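Local coordinates for protein thermosome subunit (PDB 3AQ1) that belongs to the group II chaperonins and probably binds unfolded proteins and assists their folding at the cost of ATP hydrolysis, at residues K123-S134 against S160-D168; V147-K155 against S320-H328. All blocks are in the same frame, centred on the assembly; numbering follows the deposited sequence.

Contact 1: residues K123-S134 against S160-D168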
loop_
_atom_site.group_PDB
_atom_site.type_symbol
_atom_site.label_atom_id
_atom_site.label_comp_id
_atom_site.label_asym_id
_atom_site.label_seq_id
_atom_site.Cartn_x
_atom_site.Cartn_y
_atom_site.Cartn_z
ATOM N N LYS A 123 17.518 6.757 6.011
ATOM C CA LYS A 123 17.286 7.577 4.821
ATOM C C LYS A 123 16.117 7.100 3.966
ATOM O O LYS A 123 15.369 7.914 3.429
ATOM C CB LYS A 123 18.552 7.688 3.959
ATOM C CG LYS A 123 19.652 8.592 4.528
ATOM C CD LYS A 123 20.987 8.335 3.817
ATOM C CE LYS A 123 22.172 9.069 4.454
ATOM N NZ LYS A 123 23.467 8.621 3.849
ATOM N N LEU A 124 15.955 5.790 3.828
ATOM C CA LEU A 124 14.827 5.285 3.059
ATOM C C LEU A 124 13.497 5.547 3.782
ATOM O O LEU A 124 12.456 5.721 3.152
ATOM C CB LEU A 124 14.990 3.804 2.745
ATOM C CG LEU A 124 14.081 3.343 1.613
ATOM C CD1 LEU A 124 14.432 4.078 0.310
ATOM C CD2 LEU A 124 14.176 1.855 1.436
ATOM N N SER A 125 13.541 5.592 5.103
ATOM C CA SER A 125 12.351 5.881 5.889
ATOM C C SER A 125 11.892 7.321 5.675
ATOM O O SER A 125 10.709 7.595 5.470
ATOM C CB SER A 125 12.626 5.628 7.374
ATOM O OG SER A 125 12.851 4.257 7.604
ATOM N N ALA A 126 12.852 8.232 5.734
ATOM C CA ALA A 126 12.616 9.635 5.461
ATOM C C ALA A 126 12.005 9.825 4.079
ATOM O O ALA A 126 11.067 10.592 3.897
ATOM C CB ALA A 126 13.914 10.402 5.568
ATOM N N LEU A 127 12.555 9.120 3.107
ATOM C CA LEU A 127 12.107 9.249 1.738
ATOM C C LEU A 127 10.676 8.731 1.622
ATOM O O LEU A 127 9.831 9.385 1.015
ATOM C CB LEU A 127 13.060 8.494 0.804
ATOM C CG LEU A 127 12.793 8.564 -0.686
ATOM C CD1 LEU A 127 12.560 10.005 -1.064
ATOM C CD2 LEU A 127 13.966 7.981 -1.443
ATOM N N THR A 128 10.407 7.566 2.213
ATOM C CA THR A 128 9.055 7.022 2.235
ATOM C C THR A 128 8.027 8.015 2.776
ATOM O O THR A 128 6.971 8.221 2.182
ATOM C CB THR A 128 8.953 5.792 3.122
ATOM O OG1 THR A 128 9.815 4.768 2.628
ATOM C CG2 THR A 128 7.533 5.293 3.105
ATOM N N VAL A 129 8.343 8.617 3.918
ATOM C CA VAL A 129 7.412 9.484 4.623
ATOM C C VAL A 129 7.141 10.786 3.849
ATOM O O VAL A 129 6.012 11.276 3.791
ATOM C CB VAL A 129 7.900 9.740 6.078
ATOM C CG1 VAL A 129 7.123 10.862 6.746
ATOM C CG2 VAL A 129 7.778 8.471 6.901
ATOM N N LYS A 130 8.183 11.318 3.227
ATOM C CA LYS A 130 8.082 12.541 2.451
ATOM C C LYS A 130 7.266 12.346 1.164
ATOM O O LYS A 130 6.582 13.259 0.712
ATOM C CB LYS A 130 9.484 13.030 2.135
ATOM C CG LYS A 130 9.560 14.246 1.263
ATOM C CD LYS A 130 10.997 14.732 1.196
ATOM C CE LYS A 130 11.163 15.908 0.249
ATOM N NZ LYS A 130 12.611 16.260 0.100
ATOM N N ALA A 131 7.353 11.154 0.582
ATOM C CA ALA A 131 6.605 10.805 -0.617
ATOM C C ALA A 131 5.139 10.591 -0.266
ATOM O O ALA A 131 4.250 11.200 -0.868
ATOM C CB ALA A 131 7.184 9.544 -1.247
ATOM N N VAL A 132 4.892 9.727 0.716
ATOM C CA VAL A 132 3.536 9.441 1.152
ATOM C C VAL A 132 2.835 10.705 1.603
ATOM O O VAL A 132 1.762 11.019 1.111
ATOM C CB VAL A 132 3.501 8.399 2.277
ATOM C CG1 VAL A 132 2.181 8.464 3.018
ATOM C CG2 VAL A 132 3.694 7.019 1.695
ATOM N N ARG A 133 3.456 11.445 2.517
ATOM C CA ARG A 133 2.878 12.701 3.005
ATOM C C ARG A 133 2.458 13.650 1.898
ATOM O O ARG A 133 1.659 14.550 2.130
ATOM C CB ARG A 133 3.837 13.433 3.950
ATOM C CG ARG A 133 3.750 12.960 5.379
ATOM C CD ARG A 133 4.788 13.619 6.236
ATOM N NE ARG A 133 4.570 15.054 6.356
ATOM C CZ ARG A 133 4.984 15.770 7.395
ATOM N NH1 ARG A 133 5.630 15.172 8.395
ATOM N NH2 ARG A 133 4.750 17.076 7.442
ATOM N N SER A 134 2.996 13.461 0.699
ATOM C CA SER A 134 2.797 14.440 -0.357
ATOM C C SER A 134 1.723 14.012 -1.354
ATOM O O SER A 134 1.392 14.755 -2.272
ATOM C CB SER A 134 4.128 14.764 -1.047
ATOM O OG SER A 134 4.238 14.174 -2.326
ATOM N N SER A 160 24.009 8.408 -4.253
ATOM C CA SER A 160 23.548 8.063 -2.917
ATOM C C SER A 160 22.026 8.143 -2.861
ATOM O O SER A 160 21.398 8.821 -3.671
ATOM C CB SER A 160 24.194 9.016 -1.891
ATOM O OG SER A 160 23.395 9.252 -0.736
ATOM N N ILE A 161 21.423 7.449 -1.907
ATOM C CA ILE A 161 19.986 7.540 -1.727
ATOM C C ILE A 161 19.602 8.987 -1.425
ATOM O O ILE A 161 18.446 9.376 -1.552
ATOM C CB ILE A 161 19.541 6.652 -0.582
ATOM C CG1 ILE A 161 18.026 6.546 -0.531
ATOM C CG2 ILE A 161 20.072 7.186 0.723
ATOM C CD1 ILE A 161 17.574 5.625 0.551
ATOM N N ASP A 162 20.590 9.780 -1.021
ATOM C CA ASP A 162 20.375 11.190 -0.694
ATOM C C ASP A 162 20.126 12.038 -1.950
ATOM O O ASP A 162 19.555 13.126 -1.875
ATOM C CB ASP A 162 21.577 11.746 0.082
ATOM C CG ASP A 162 21.563 11.366 1.557
ATOM O OD1 ASP A 162 20.466 11.342 2.169
ATOM O OD2 ASP A 162 22.664 11.114 2.105
ATOM N N ASP A 163 20.566 11.534 -3.096
ATOM C CA ASP A 163 20.374 12.209 -4.362
ATOM C C ASP A 163 19.016 11.833 -4.939
ATOM O O ASP A 163 18.702 12.197 -6.062
ATOM C CB ASP A 163 21.453 11.803 -5.374
ATOM C CG ASP A 163 22.860 12.084 -4.891
ATOM O OD1 ASP A 163 23.051 13.057 -4.126
ATOM O OD2 ASP A 163 23.778 11.329 -5.291
ATOM N N SER A 164 18.212 11.082 -4.199
ATOM C CA SER A 164 16.882 10.754 -4.700
ATOM C C SER A 164 16.009 12.010 -4.800
ATOM O O SER A 164 16.102 12.912 -3.975
ATOM C CB SER A 164 16.228 9.660 -3.849
ATOM O OG SER A 164 16.860 8.409 -4.091
ATOM N N GLU A 165 15.182 12.084 -5.834
ATOM C CA GLU A 165 14.348 13.263 -6.022
ATOM C C GLU A 165 12.867 12.949 -5.913
ATOM O O GLU A 165 12.419 11.843 -6.229
ATOM C CB GLU A 165 14.617 13.920 -7.378
ATOM C CG GLU A 165 16.016 14.455 -7.565
ATOM C CD GLU A 165 16.276 14.901 -8.992
ATOM O OE1 GLU A 165 16.990 14.190 -9.739
ATOM O OE2 GLU A 165 15.758 15.966 -9.364
ATOM N N LEU A 166 12.110 13.944 -5.469
ATOM C CA LEU A 166 10.665 13.867 -5.505
ATOM C C LEU A 166 10.165 14.814 -6.577
ATOM O O LEU A 166 10.106 16.020 -6.367
ATOM C CB LEU A 166 10.084 14.241 -4.152
ATOM C CG LEU A 166 9.068 13.232 -3.640
ATOM C CD1 LEU A 166 9.768 11.899 -3.408
ATOM C CD2 LEU A 166 8.419 13.735 -2.370
ATOM N N ILE A 167 9.827 14.270 -7.737
ATOM C CA ILE A 167 9.326 15.081 -8.836
ATOM C C ILE A 167 7.819 15.223 -8.749
ATOM O O ILE A 167 7.112 14.230 -8.611
ATOM C CB ILE A 167 9.655 14.458 -10.191
ATOM C CG1 ILE A 167 11.162 14.523 -10.439
ATOM C CG2 ILE A 167 8.858 15.137 -11.296
ATOM C CD1 ILE A 167 11.834 15.706 -9.805
ATOM N N ASP A 168 7.336 16.458 -8.848
ATOM C CA ASP A 168 5.908 16.739 -8.753
ATOM C C ASP A 168 5.259 16.636 -10.105
ATOM O O ASP A 168 4.935 17.633 -10.729
ATOM C CB ASP A 168 5.647 18.105 -8.117
ATOM C CG ASP A 168 5.701 18.057 -6.597
ATOM O OD1 ASP A 168 4.985 17.218 -5.998
ATOM O OD2 ASP A 168 6.461 18.853 -6.002
#

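Contact 2: residues V147-K155 against S320-H328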
loop_
_atom_site.group_PDB
_atom_site.type_symbol
_atom_site.label_atom_id
_atom_site.label_comp_id
_atom_site.label_asym_id
_atom_site.label_seq_id
_atom_site.Cartn_x
_atom_site.Cartn_y
_atom_site.Cartn_z
ATOM N N VAL A 147 -1.259 4.941 -3.117
ATOM C CA VAL A 147 0.115 4.656 -3.507
ATOM C C VAL A 147 0.260 4.033 -4.907
ATOM O O VAL A 147 1.142 4.414 -5.663
ATOM C CB VAL A 147 0.815 3.816 -2.422
ATOM C CG1 VAL A 147 2.283 3.602 -2.757
ATOM C CG2 VAL A 147 0.678 4.525 -1.077
ATOM N N LEU A 148 -0.617 3.105 -5.269
ATOM C CA LEU A 148 -0.536 2.459 -6.580
ATOM C C LEU A 148 -0.511 3.436 -7.764
ATOM O O LEU A 148 0.271 3.263 -8.694
ATOM C CB LEU A 148 -1.682 1.450 -6.756
ATOM C CG LEU A 148 -1.831 0.401 -5.646
ATOM C CD1 LEU A 148 -3.138 -0.377 -5.780
ATOM C CD2 LEU A 148 -0.629 -0.554 -5.592
ATOM N N GLU A 149 -1.367 4.454 -7.720
ATOM C CA GLU A 149 -1.549 5.383 -8.837
ATOM C C GLU A 149 -0.799 6.713 -8.673
ATOM O O GLU A 149 -0.357 7.319 -9.649
ATOM C CB GLU A 149 -3.039 5.693 -9.027
ATOM C CG GLU A 149 -3.915 4.497 -9.376
ATOM C CD GLU A 149 -5.382 4.873 -9.545
ATOM O OE1 GLU A 149 -5.701 6.081 -9.575
ATOM O OE2 GLU A 149 -6.220 3.958 -9.645
ATOM N N ASN A 150 -0.683 7.173 -7.437
ATOM C CA ASN A 150 -0.061 8.456 -7.163
ATOM C C ASN A 150 1.449 8.426 -6.925
ATOM O O ASN A 150 2.081 9.473 -6.865
ATOM C CB ASN A 150 -0.766 9.131 -5.990
ATOM C CG ASN A 150 -2.072 9.783 -6.400
ATOM O OD1 ASN A 150 -2.234 10.190 -7.548
ATOM N ND2 ASN A 150 -3.006 9.890 -5.462
ATOM N N ILE A 151 2.040 7.242 -6.777
ATOM C CA ILE A 151 3.494 7.173 -6.714
ATOM C C ILE A 151 4.096 6.226 -7.742
ATOM O O ILE A 151 3.724 5.074 -7.837
ATOM C CB ILE A 151 3.996 6.863 -5.302
ATOM C CG1 ILE A 151 3.579 7.997 -4.364
ATOM C CG2 ILE A 151 5.509 6.691 -5.298
ATOM C CD1 ILE A 151 4.069 7.859 -2.957
ATOM N N LYS A 152 5.017 6.745 -8.536
ATOM C CA LYS A 152 5.780 5.915 -9.446
ATOM C C LYS A 152 7.243 5.924 -9.010
ATOM O O LYS A 152 7.812 6.977 -8.727
ATOM C CB LYS A 152 5.667 6.417 -10.887
ATOM C CG LYS A 152 6.696 5.762 -11.793
ATOM C CD LYS A 152 6.722 6.332 -13.190
ATOM C CE LYS A 152 7.926 5.786 -13.929
ATOM N NZ LYS A 152 7.726 5.797 -15.396
ATOM N N ILE A 153 7.851 4.748 -8.943
ATOM C CA ILE A 153 9.263 4.682 -8.624
ATOM C C ILE A 153 10.031 4.404 -9.891
ATOM O O ILE A 153 9.732 3.473 -10.617
ATOM C CB ILE A 153 9.580 3.611 -7.569
ATOM C CG1 ILE A 153 8.649 3.770 -6.363
ATOM C CG2 ILE A 153 10.991 3.760 -7.124
ATOM C CD1 ILE A 153 9.061 2.970 -5.135
ATOM N N GLU A 154 10.997 5.260 -10.173
ATOM C CA GLU A 154 11.847 5.126 -11.348
ATOM C C GLU A 154 13.262 5.057 -10.800
ATOM O O GLU A 154 13.750 6.011 -10.182
ATOM C CB GLU A 154 11.685 6.329 -12.286
ATOM C CG GLU A 154 12.582 6.294 -13.508
ATOM C CD GLU A 154 12.084 5.302 -14.536
ATOM O OE1 GLU A 154 10.860 5.049 -14.534
ATOM O OE2 GLU A 154 12.907 4.773 -15.325
ATOM N N LYS A 155 13.916 3.919 -10.980
ATOM C CA LYS A 155 15.203 3.737 -10.328
ATOM C C LYS A 155 16.365 4.228 -11.179
ATOM O O LYS A 155 16.544 3.815 -12.324
ATOM C CB LYS A 155 15.394 2.294 -9.827
ATOM C CG LYS A 155 15.187 1.221 -10.858
ATOM C CD LYS A 155 14.617 -0.052 -10.244
ATOM C CE LYS A 155 14.439 -1.105 -11.335
ATOM N NZ LYS A 155 13.666 -2.279 -10.865
ATOM N N SER A 320 -3.153 16.198 -10.463
ATOM C CA SER A 320 -2.053 15.426 -9.931
ATOM C C SER A 320 -1.840 15.669 -8.447
ATOM O O SER A 320 -1.479 16.767 -8.016
ATOM C CB SER A 320 -0.754 15.701 -10.698
ATOM O OG SER A 320 -0.134 16.904 -10.269
ATOM N N LYS A 321 -2.095 14.629 -7.669
ATOM C CA LYS A 321 -1.457 14.504 -6.377
ATOM C C LYS A 321 -0.165 13.718 -6.642
ATOM O O LYS A 321 0.818 13.828 -5.899
ATOM C CB LYS A 321 -2.370 13.778 -5.389
ATOM C CG LYS A 321 -3.263 14.705 -4.582
ATOM C CD LYS A 321 -2.428 15.690 -3.784
ATOM C CE LYS A 321 -3.293 16.495 -2.831
ATOM N NZ LYS A 321 -2.470 17.435 -2.023
ATOM N N ALA A 322 -0.192 12.974 -7.749
ATOM C CA ALA A 322 0.893 12.114 -8.210
ATOM C C ALA A 322 2.314 12.686 -8.176
ATOM O O ALA A 322 2.548 13.868 -8.413
ATOM C CB ALA A 322 0.572 11.599 -9.606
ATOM N N VAL A 323 3.258 11.806 -7.889
ATOM C CA VAL A 323 4.674 12.138 -7.814
ATOM C C VAL A 323 5.499 10.954 -8.298
ATOM O O VAL A 323 5.071 9.814 -8.252
ATOM C CB VAL A 323 5.134 12.430 -6.368
ATOM C CG1 VAL A 323 4.115 13.247 -5.632
ATOM C CG2 VAL A 323 5.370 11.149 -5.635
ATOM N N THR A 324 6.696 11.235 -8.762
ATOM C CA THR A 324 7.608 10.181 -9.137
ATOM C C THR A 324 8.811 10.346 -8.257
ATOM O O THR A 324 9.329 11.446 -8.121
ATOM C CB THR A 324 8.045 10.326 -10.599
ATOM O OG1 THR A 324 6.896 10.210 -11.441
ATOM C CG2 THR A 324 9.048 9.254 -10.976
ATOM N N VAL A 325 9.228 9.255 -7.630
ATOM C CA VAL A 325 10.484 9.212 -6.907
ATOM C C VAL A 325 11.554 8.752 -7.882
ATOM O O VAL A 325 11.509 7.614 -8.348
ATOM C CB VAL A 325 10.457 8.169 -5.769
ATOM C CG1 VAL A 325 11.786 8.159 -5.062
ATOM C CG2 VAL A 325 9.327 8.432 -4.781
ATOM N N LEU A 326 12.498 9.626 -8.214
ATOM C CA LEU A 326 13.713 9.158 -8.859
ATOM C C LEU A 326 14.622 8.621 -7.760
ATOM O O LEU A 326 15.271 9.387 -7.048
ATOM C CB LEU A 326 14.402 10.283 -9.622
ATOM C CG LEU A 326 13.560 10.918 -10.719
ATOM C CD1 LEU A 326 14.350 11.994 -11.420
ATOM C CD2 LEU A 326 13.117 9.848 -11.695
ATOM N N LEU A 327 14.642 7.299 -7.610
ATOM C CA LEU A 327 15.401 6.637 -6.548
ATOM C C LEU A 327 16.851 6.376 -6.948
ATOM O O LEU A 327 17.107 5.702 -7.950
ATOM C CB LEU A 327 14.731 5.312 -6.186
ATOM C CG LEU A 327 15.312 4.495 -5.034
ATOM C CD1 LEU A 327 15.325 5.326 -3.767
ATOM C CD2 LEU A 327 14.488 3.230 -4.843
ATOM N N HIS A 328 17.790 6.908 -6.166
ATOM C CA HIS A 328 19.220 6.665 -6.394
ATOM C C HIS A 328 19.858 5.708 -5.372
ATOM O O HIS A 328 19.485 5.687 -4.199
ATOM C CB HIS A 328 19.992 7.982 -6.403
ATOM C CG HIS A 328 19.768 8.806 -7.630
ATOM N ND1 HIS A 328 18.796 9.778 -7.704
ATOM C CD2 HIS A 328 20.384 8.796 -8.835
ATOM C CE1 HIS A 328 18.822 10.332 -8.906
ATOM N NE2 HIS A 328 19.774 9.750 -9.612
#

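Contact 1: residues K123-S134 against S160-D168
The contact belongs to the α/β intermediate domain expected of a group II chaperonin: helix 123-132 packs over the edge strand 165-167 of a three-stranded sheet, with K123, L124, L127 and A131 meeting I161, S164 and L166. Helix and strand run almost in the same direction, 11° apart, with their axes 10.0 Å from each other at the closest approach. At the start of the contact I161, in a short 3-10 turn, divides its two branches between neighbouring helix residues. Its CG1 lies anti to the backbone N (chi1 -170°), which carries CD1 to 3.5 Å from CD1 of L124, while the other branch, CG2, rests 3.4 Å from CD of K123. With I161 cut back to an alanine, a gap beside L124 would probably open and the aliphatic part of K123 would lose its apolar partner. Beyond I161 the K123 chain runs on extended and crosses the side chain of D162 at about a right angle; both residues are exposed, and NZ makes a salt bridge to OD2 of D162 at 3.1 Å, weak as a hydrogen bond. Further along, L127 splits its methyls, CD2 touching CB of S164 at 3.7 Å and CD1 facing L166. T128 and V132 turn from the strand and pack on helix 332-355, beside which the helix lies, while S125 and V129 meet helix 101-109. L166 closes the contact with a similar division of labour: CD1 lies 4.1 Å from CB of A131, and CD2 lies 3.6 Å from the backbone O of K130.

Contact 2: residues V147-K155 against S320-H328
K152, the bridge partner of T324 in a parallel strand pair, has an ammonium group gripped three ways: NZ lies 3.3 Å from OE1 of E154 in a salt bridge, forms another with D271 and donates to the backbone O of V171. E154 bends at chi2 (75°), which brings its carboxylate to this NZ. The extended K152 chain carries the charge away from strand 323-328 while the stem stays close, CB being 4.0 Å from OG1 of T324. The backbones are joined by five hydrogen bonds in the usual parallel alternation. The ladder begins where helix 147-150 gives way to strand, as V323 N donates to O of N150 at 2.8 Å, and it continues to L327 N on O of E154. V325 uses both its N and its O, toward K152 and E154, and the bond from E154 N to V325 O is nearly straight (178°). On one face I151 and V323 lie side by side, pointing the same way, with CG1 of I151 3.8 Å from CG2 of V323. On the other, CD2 of L326 comes 3.8 Å from CB of E154. The face bearing I153 and K155 packs on helix 332-355; the face bearing K152, T324 and L326 meets strand 169-172, and K152 and A322 also reach helix 269-279.

Contacts 1 and 2 meet at one three-stranded mixed sheet, their centres about 10 Å apart. Strand 323-329 is the central strand: it pairs in parallel with 151-157 in contact 2 and antiparallel with 165-167, the strand that meets the helix in contact 1. Strands 151-157 and 165-167 thus follow each other in sequence yet flank strand 323-329. Two probable hydrogen bonds join the contacts directly, I167 N to T324 O at 2.9 Å and H328 N to S164 OG at 2.7 Å. L127 packs on L327 from the helix side, and S164 also touches L327. Helix 332-355 borders both contacts.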